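Long-range contacts in long form salivary protein D7L1 (Anopheles stephensi, PDB 3NGV), which binds and sequesters cysteinyl leukotrienes and thromboxane A2 analogues, thereby countering the host response while the female mosquito feeds on blood: residues D72-Q77 against Q129-T134; H261-A266 against E285-L290. All coordinates share one frame; numbering follows the deposited sequence.

How the interactions relate
In one D7 chain of the PBP/GOBP family, interaction 1 joins a helix to the end of another and the turn after it, whereas interaction 2 joins two helices; they follow one another in sequence. Their centres lie 29 Å apart, on opposite sides of the middle of the chain, and the nearest atoms stay about 14 Å from each other. Interaction 1 is the more buried and the more polar, and it holds Gly133, a residue of the leukotriene C4 site. Interaction 2 is apolar helix packing. The side chain of Lys151, which binds both leukotriene C4 and thromboxane A2, is about 10 Å from that of His132 and about 8 Å from that of Leu290.

Interaction 1. Residues D72-Q77 against Q129-T134; sequences DRIPVQ and QLYHGT
In the largely helical fold of this PBP/GOBP-family protein, the C-terminal end of helix 109-130, where the chain turns through Gly133 of the leukotriene C4 site, meets the N-terminal part of helix 73-85 through Gln77. Leu130 is the last residue of its helix, and its carbonyl is taken up from across the contact: Gln77 NE2 donates to Leu130 O at 3.0 Å with an N-H...O angle of 161°. The acceptor lies in the plane of the Gln77 amide, whereas the donor stands 31° out of the plane of the carbonyl. A water bridges the same Leu130 O to Gln77 O, donating to both at 2.9 and 2.8 Å respectively, which gives Leu130 O two donors. Glutamine suits this place because its other end also has work: OE1 accepts from the backbone N of Leu6, and these two bonds fix the rotation of the buried amide.

The same side chain lies flat on Tyr131. It leaves CB trans to the backbone nitrogen and bends at chi2, which brings the methylene CG of Gln77 over one ring face, 3.7 Å from the centroid of the Tyr131 ring, a CH-pi contact, and the amide stacks at 13° to the ring. Tyr131 is the first residue to leave the helix, and its side chain is about 5 Å from that of Trp39, another residue of the leukotriene C4 site.

Apolar packing closes the side towards helix 89-100. Ile74 and Leu130 cross at about a right angle, CG2 of Ile74 being 4.0 Å from CD1 of Leu130, while Ile74 also rests on Val92, Tyr95 and Leu99. His132 instead meets the ring of Tyr81 edge-to-face. Its NE2 stands 3.4 Å from Gln77 NE2 at an angle too poor for a bond, and is hydrogen-bonded to Leu6 O.

Interaction 2. Residues H261-A266 against E285-L290; sequences HELRSA and EEMKKL
Glu262 OE2 accepts a hydrogen bond from Ser154 OG, and OE1 of the same carboxylate forms a salt bridge with Arg176. The thioether of Met287 reaches in beside this group: its methyl CE lies 3.6 Å from Glu262 OE2, the two side chains crossing at about a right angle. Bends at chi2 and chi3 (-70° and -59°) fold the methionine back, and Met287 SD rests 3.6 Å from Leu263 CA. A flexible, unbranched side chain can bend so that CE meets the carboxylate while SD lies against Leu263.

Leu263 carries most of the remaining packing. Its CD2 touches Glu286 CB at 3.7 Å, while Leu263 CD1 meets Leu290 CD1 at 3.6 Å. That same Leu290 methyl also lies 3.7 Å from Ala266 CB. No hydrogen bond crosses between the segments.

This is near-parallel helix-helix packing of largely apolar side chains within the helical D7 fold: the segments of helices 251-266 and 280-290 run at 29°, their axes approaching to 10.1 Å. The loop joining these helices adds Tyr270 against Leu263 and Glu286, and Ser265 OG hydrogen-bonds to Phe155 N at the start of helix 155-163.

Interaction 1. Residues D72-Q77 against Q129-T134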
loop_
_atom_site.group_PDB
_atom_site.type_symbol
_atom_site.label_atom_id
_atom_site.label_comp_id
_atom_site.label_asym_id
_atom_site.label_seq_id
_atom_site.Cartn_x
_atom_site.Cartn_y
_atom_site.Cartn_z
ATOM N N ASP A 72 -13.030 14.080 -12.120
ATOM C CA ASP A 72 -13.905 13.036 -12.704
ATOM C C ASP A 72 -13.790 11.629 -12.057
ATOM O O ASP A 72 -14.611 10.755 -12.292
ATOM C CB ASP A 72 -13.787 12.959 -14.257
ATOM C CG ASP A 72 -12.400 12.515 -14.750
ATOM O OD1 ASP A 72 -11.447 12.248 -13.952
ATOM O OD2 ASP A 72 -12.197 12.479 -16.016
ATOM N N ARG A 73 -12.819 11.449 -11.150
ATOM C CA ARG A 73 -12.696 10.177 -10.436
ATOM C C ARG A 73 -13.550 10.102 -9.208
ATOM O O ARG A 73 -13.933 9.018 -8.776
ATOM C CB ARG A 73 -11.183 9.931 -10.077
ATOM C CG ARG A 73 -10.464 9.831 -11.472
ATOM C CD ARG A 73 -8.989 9.496 -11.152
ATOM N NE ARG A 73 -8.240 9.493 -12.430
ATOM C CZ ARG A 73 -6.903 9.374 -12.530
ATOM N NH1 ARG A 73 -6.085 9.404 -11.472
ATOM N NH2 ARG A 73 -6.341 9.345 -13.760
ATOM N N ILE A 74 -13.912 11.269 -8.682
ATOM C CA ILE A 74 -14.795 11.337 -7.488
ATOM C C ILE A 74 -16.132 10.535 -7.717
ATOM O O ILE A 74 -16.465 9.665 -6.926
ATOM C CB ILE A 74 -15.013 12.797 -7.052
ATOM C CG1 ILE A 74 -13.712 13.262 -6.358
ATOM C CG2 ILE A 74 -16.251 12.902 -6.054
ATOM C CD1 ILE A 74 -13.730 14.843 -6.136
ATOM N N PRO A 75 -16.872 10.821 -8.789
ATOM C CA PRO A 75 -18.139 10.051 -8.952
ATOM C C PRO A 75 -17.906 8.575 -9.221
ATOM O O PRO A 75 -18.738 7.769 -8.870
ATOM C CB PRO A 75 -18.792 10.684 -10.212
ATOM C CG PRO A 75 -17.644 11.535 -10.921
ATOM C CD PRO A 75 -16.748 11.949 -9.745
ATOM N N VAL A 76 -16.773 8.252 -9.889
ATOM C CA VAL A 76 -16.391 6.841 -10.124
ATOM C C VAL A 76 -16.080 6.105 -8.798
ATOM O O VAL A 76 -16.583 5.000 -8.565
ATOM C CB VAL A 76 -15.166 6.714 -11.088
ATOM C CG1 VAL A 76 -14.793 5.214 -11.326
ATOM C CG2 VAL A 76 -15.442 7.452 -12.467
ATOM N N GLN A 77 -15.285 6.749 -7.940
ATOM C CA GLN A 77 -15.043 6.204 -6.565
ATOM C C GLN A 77 -16.367 5.994 -5.794
ATOM O O GLN A 77 -16.637 4.930 -5.224
ATOM C CB GLN A 77 -14.104 7.125 -5.808
ATOM C CG GLN A 77 -13.792 6.547 -4.411
ATOM C CD GLN A 77 -12.860 5.307 -4.526
ATOM O OE1 GLN A 77 -12.194 5.091 -5.550
ATOM N NE2 GLN A 77 -12.798 4.517 -3.453
ATOM N N GLN A 129 -15.736 8.803 3.602
ATOM C CA GLN A 129 -16.643 7.775 3.167
ATOM C C GLN A 129 -16.267 7.199 1.818
ATOM O O GLN A 129 -16.141 5.970 1.644
ATOM C CB GLN A 129 -18.098 8.350 3.126
ATOM C CG GLN A 129 -18.629 8.622 4.550
ATOM C CD GLN A 129 -18.670 7.301 5.434
ATOM O OE1 GLN A 129 -19.259 6.255 5.011
ATOM N NE2 GLN A 129 -18.033 7.356 6.631
ATOM N N LEU A 130 -15.978 8.084 0.869
ATOM C CA LEU A 130 -15.719 7.617 -0.476
ATOM C C LEU A 130 -14.424 6.788 -0.563
ATOM O O LEU A 130 -14.393 5.768 -1.251
ATOM C CB LEU A 130 -15.618 8.811 -1.439
ATOM C CG LEU A 130 -16.949 9.667 -1.545
ATOM C CD1 LEU A 130 -16.670 10.578 -2.769
ATOM C CD2 LEU A 130 -18.153 8.817 -1.905
ATOM N N TYR A 131 -13.367 7.262 0.125
ATOM C CA TYR A 131 -12.052 6.646 -0.030
ATOM C C TYR A 131 -11.690 5.770 1.257
ATOM O O TYR A 131 -10.505 5.546 1.541
ATOM C CB TYR A 131 -10.969 7.740 -0.289
ATOM C CG TYR A 131 -11.066 8.331 -1.678
ATOM C CD1 TYR A 131 -10.489 7.663 -2.780
ATOM C CD2 TYR A 131 -11.895 9.480 -1.911
ATOM C CE1 TYR A 131 -10.604 8.182 -4.091
ATOM C CE2 TYR A 131 -11.977 10.013 -3.188
ATOM C CZ TYR A 131 -11.332 9.377 -4.250
ATOM O OH TYR A 131 -11.456 9.949 -5.493
ATOM N N HIS A 132 -12.687 5.233 1.951
ATOM C CA HIS A 132 -12.462 4.170 2.965
ATOM C C HIS A 132 -11.498 4.655 4.040
ATOM O O HIS A 132 -10.638 3.914 4.545
ATOM C CB HIS A 132 -11.929 2.887 2.255
ATOM C CG HIS A 132 -12.648 2.585 0.989
ATOM N ND1 HIS A 132 -14.034 2.625 0.901
ATOM C CD2 HIS A 132 -12.190 2.290 -0.254
ATOM C CE1 HIS A 132 -14.395 2.353 -0.340
ATOM N NE2 HIS A 132 -13.300 2.161 -1.069
ATOM N N GLY A 133 -11.735 5.891 4.414
ATOM C CA GLY A 133 -10.938 6.627 5.378
ATOM C C GLY A 133 -11.443 6.553 6.826
ATOM O O GLY A 133 -11.030 7.372 7.613
ATOM N N THR A 134 -12.334 5.640 7.131
ATOM C CA THR A 134 -12.755 5.439 8.551
ATOM C C THR A 134 -12.617 3.932 8.770
ATOM O O THR A 134 -12.798 3.111 7.830
ATOM C CB THR A 134 -14.271 5.863 8.832
ATOM O OG1 THR A 134 -15.165 5.036 8.078
ATOM C CG2 THR A 134 -14.499 7.300 8.432
HETATM O O HOH W 1 -16.835 4.868 -2.457
#

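Interaction 2. Residues H261-A266 against E285-L290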
loop_
_atom_site.group_PDB
_atom_site.type_symbol
_atom_site.label_atom_id
_atom_site.label_comp_id
_atom_site.label_asym_id
_atom_site.label_seq_id
_atom_site.Cartn_x
_atom_site.Cartn_y
_atom_site.Cartn_z
ATOM N N HIS A 261 8.423 -8.367 5.072
ATOM C CA HIS A 261 7.319 -7.710 4.369
ATOM C C HIS A 261 6.063 -8.563 4.387
ATOM O O HIS A 261 4.962 -8.018 4.323
ATOM C CB HIS A 261 7.689 -7.314 2.902
ATOM C CG HIS A 261 6.860 -6.189 2.375
ATOM N ND1 HIS A 261 7.245 -5.510 1.247
ATOM C CD2 HIS A 261 5.687 -5.619 2.795
ATOM C CE1 HIS A 261 6.340 -4.566 0.964
ATOM N NE2 HIS A 261 5.378 -4.609 1.873
ATOM N N GLU A 262 6.176 -9.907 4.479
ATOM C CA GLU A 262 4.950 -10.712 4.696
ATOM C C GLU A 262 4.214 -10.211 5.913
ATOM O O GLU A 262 3.019 -9.962 5.825
ATOM C CB GLU A 262 5.302 -12.226 4.835
ATOM C CG GLU A 262 3.910 -12.991 4.992
ATOM C CD GLU A 262 4.021 -14.503 5.147
ATOM O OE1 GLU A 262 5.125 -15.068 5.415
ATOM O OE2 GLU A 262 2.914 -15.107 4.990
ATOM N N LEU A 263 4.901 -10.041 7.050
ATOM C CA LEU A 263 4.305 -9.589 8.303
ATOM C C LEU A 263 3.650 -8.202 8.085
ATOM O O LEU A 263 2.531 -7.939 8.483
ATOM C CB LEU A 263 5.401 -9.579 9.396
ATOM C CG LEU A 263 4.927 -8.908 10.681
ATOM C CD1 LEU A 263 3.657 -9.597 11.358
ATOM C CD2 LEU A 263 6.182 -8.980 11.605
ATOM N N ARG A 264 4.426 -7.327 7.453
ATOM C CA ARG A 264 4.018 -5.953 7.217
ATOM C C ARG A 264 2.845 -5.872 6.255
ATOM O O ARG A 264 2.093 -4.898 6.274
ATOM C CB ARG A 264 5.194 -5.132 6.681
ATOM C CG ARG A 264 6.208 -4.733 7.741
ATOM C CD ARG A 264 7.156 -3.663 7.224
ATOM N NE ARG A 264 8.117 -4.201 6.266
ATOM C CZ ARG A 264 8.192 -3.829 4.993
ATOM N NH1 ARG A 264 7.358 -2.913 4.518
ATOM N NH2 ARG A 264 9.099 -4.372 4.193
ATOM N N SER A 265 2.681 -6.886 5.410
ATOM C CA SER A 265 1.566 -6.840 4.451
ATOM C C SER A 265 0.292 -7.404 5.094
ATOM O O SER A 265 -0.796 -7.247 4.512
ATOM C CB SER A 265 1.908 -7.613 3.148
ATOM O OG SER A 265 1.874 -9.031 3.396
ATOM N N ALA A 266 0.455 -8.099 6.215
ATOM C CA ALA A 266 -0.751 -8.565 6.932
ATOM C C ALA A 266 -1.215 -7.421 7.873
ATOM O O ALA A 266 -2.428 -7.201 8.036
ATOM C CB ALA A 266 -0.403 -9.799 7.766
ATOM N N GLU A 285 7.299 -15.258 15.319
ATOM C CA GLU A 285 6.443 -15.065 16.458
ATOM C C GLU A 285 5.279 -14.106 16.211
ATOM O O GLU A 285 4.116 -14.338 16.666
ATOM C CB GLU A 285 7.225 -14.602 17.699
ATOM C CG GLU A 285 8.412 -15.508 18.065
ATOM C CD GLU A 285 9.114 -15.081 19.380
ATOM O OE1 GLU A 285 9.025 -13.860 19.760
ATOM O OE2 GLU A 285 9.729 -15.985 20.037
ATOM N N GLU A 286 5.592 -12.967 15.588
ATOM C CA GLU A 286 4.592 -12.000 15.254
ATOM C C GLU A 286 3.583 -12.559 14.229
ATOM O O GLU A 286 2.373 -12.272 14.343
ATOM C CB GLU A 286 5.290 -10.720 14.688
ATOM C CG GLU A 286 6.020 -9.879 15.759
ATOM C CD GLU A 286 5.078 -9.345 16.844
ATOM O OE1 GLU A 286 3.956 -8.888 16.546
ATOM O OE2 GLU A 286 5.421 -9.460 18.019
ATOM N N MET A 287 4.060 -13.381 13.282
ATOM C CA MET A 287 3.106 -14.030 12.308
ATOM C C MET A 287 2.164 -14.964 13.064
ATOM O O MET A 287 0.960 -15.013 12.759
ATOM C CB MET A 287 3.820 -14.773 11.183
ATOM C CG MET A 287 4.560 -13.846 10.193
ATOM S SD MET A 287 3.373 -12.932 9.225
ATOM C CE MET A 287 2.412 -14.258 8.404
ATOM N N LYS A 288 2.690 -15.687 14.063
ATOM C CA LYS A 288 1.831 -16.610 14.855
ATOM C C LYS A 288 0.779 -15.812 15.623
ATOM O O LYS A 288 -0.353 -16.275 15.794
ATOM C CB LYS A 288 2.673 -17.479 15.804
ATOM C CG LYS A 288 1.915 -18.081 17.017
ATOM C CD LYS A 288 2.878 -18.748 18.059
ATOM C CE LYS A 288 2.309 -20.044 18.762
ATOM N NZ LYS A 288 3.010 -20.505 20.101
ATOM N N LYS A 289 1.123 -14.624 16.097
ATOM C CA LYS A 289 0.149 -13.771 16.812
ATOM C C LYS A 289 -1.003 -13.280 15.951
ATOM O O LYS A 289 -2.140 -13.101 16.417
ATOM C CB LYS A 289 0.821 -12.581 17.501
ATOM C CG LYS A 289 1.687 -13.013 18.666
ATOM C CD LYS A 289 2.183 -11.675 19.275
ATOM C CE LYS A 289 3.004 -11.850 20.532
ATOM N NZ LYS A 289 3.664 -10.515 20.846
ATOM N N LEU A 290 -0.744 -13.147 14.657
ATOM C CA LEU A 290 -1.816 -12.775 13.753
ATOM C C LEU A 290 -2.910 -13.865 13.693
ATOM O O LEU A 290 -4.098 -13.529 13.396
ATOM C CB LEU A 290 -1.244 -12.460 12.359
ATOM C CG LEU A 290 -0.687 -11.034 12.351
ATOM C CD1 LEU A 290 0.266 -10.869 11.265
ATOM C CD2 LEU A 290 -1.795 -10.188 12.070
#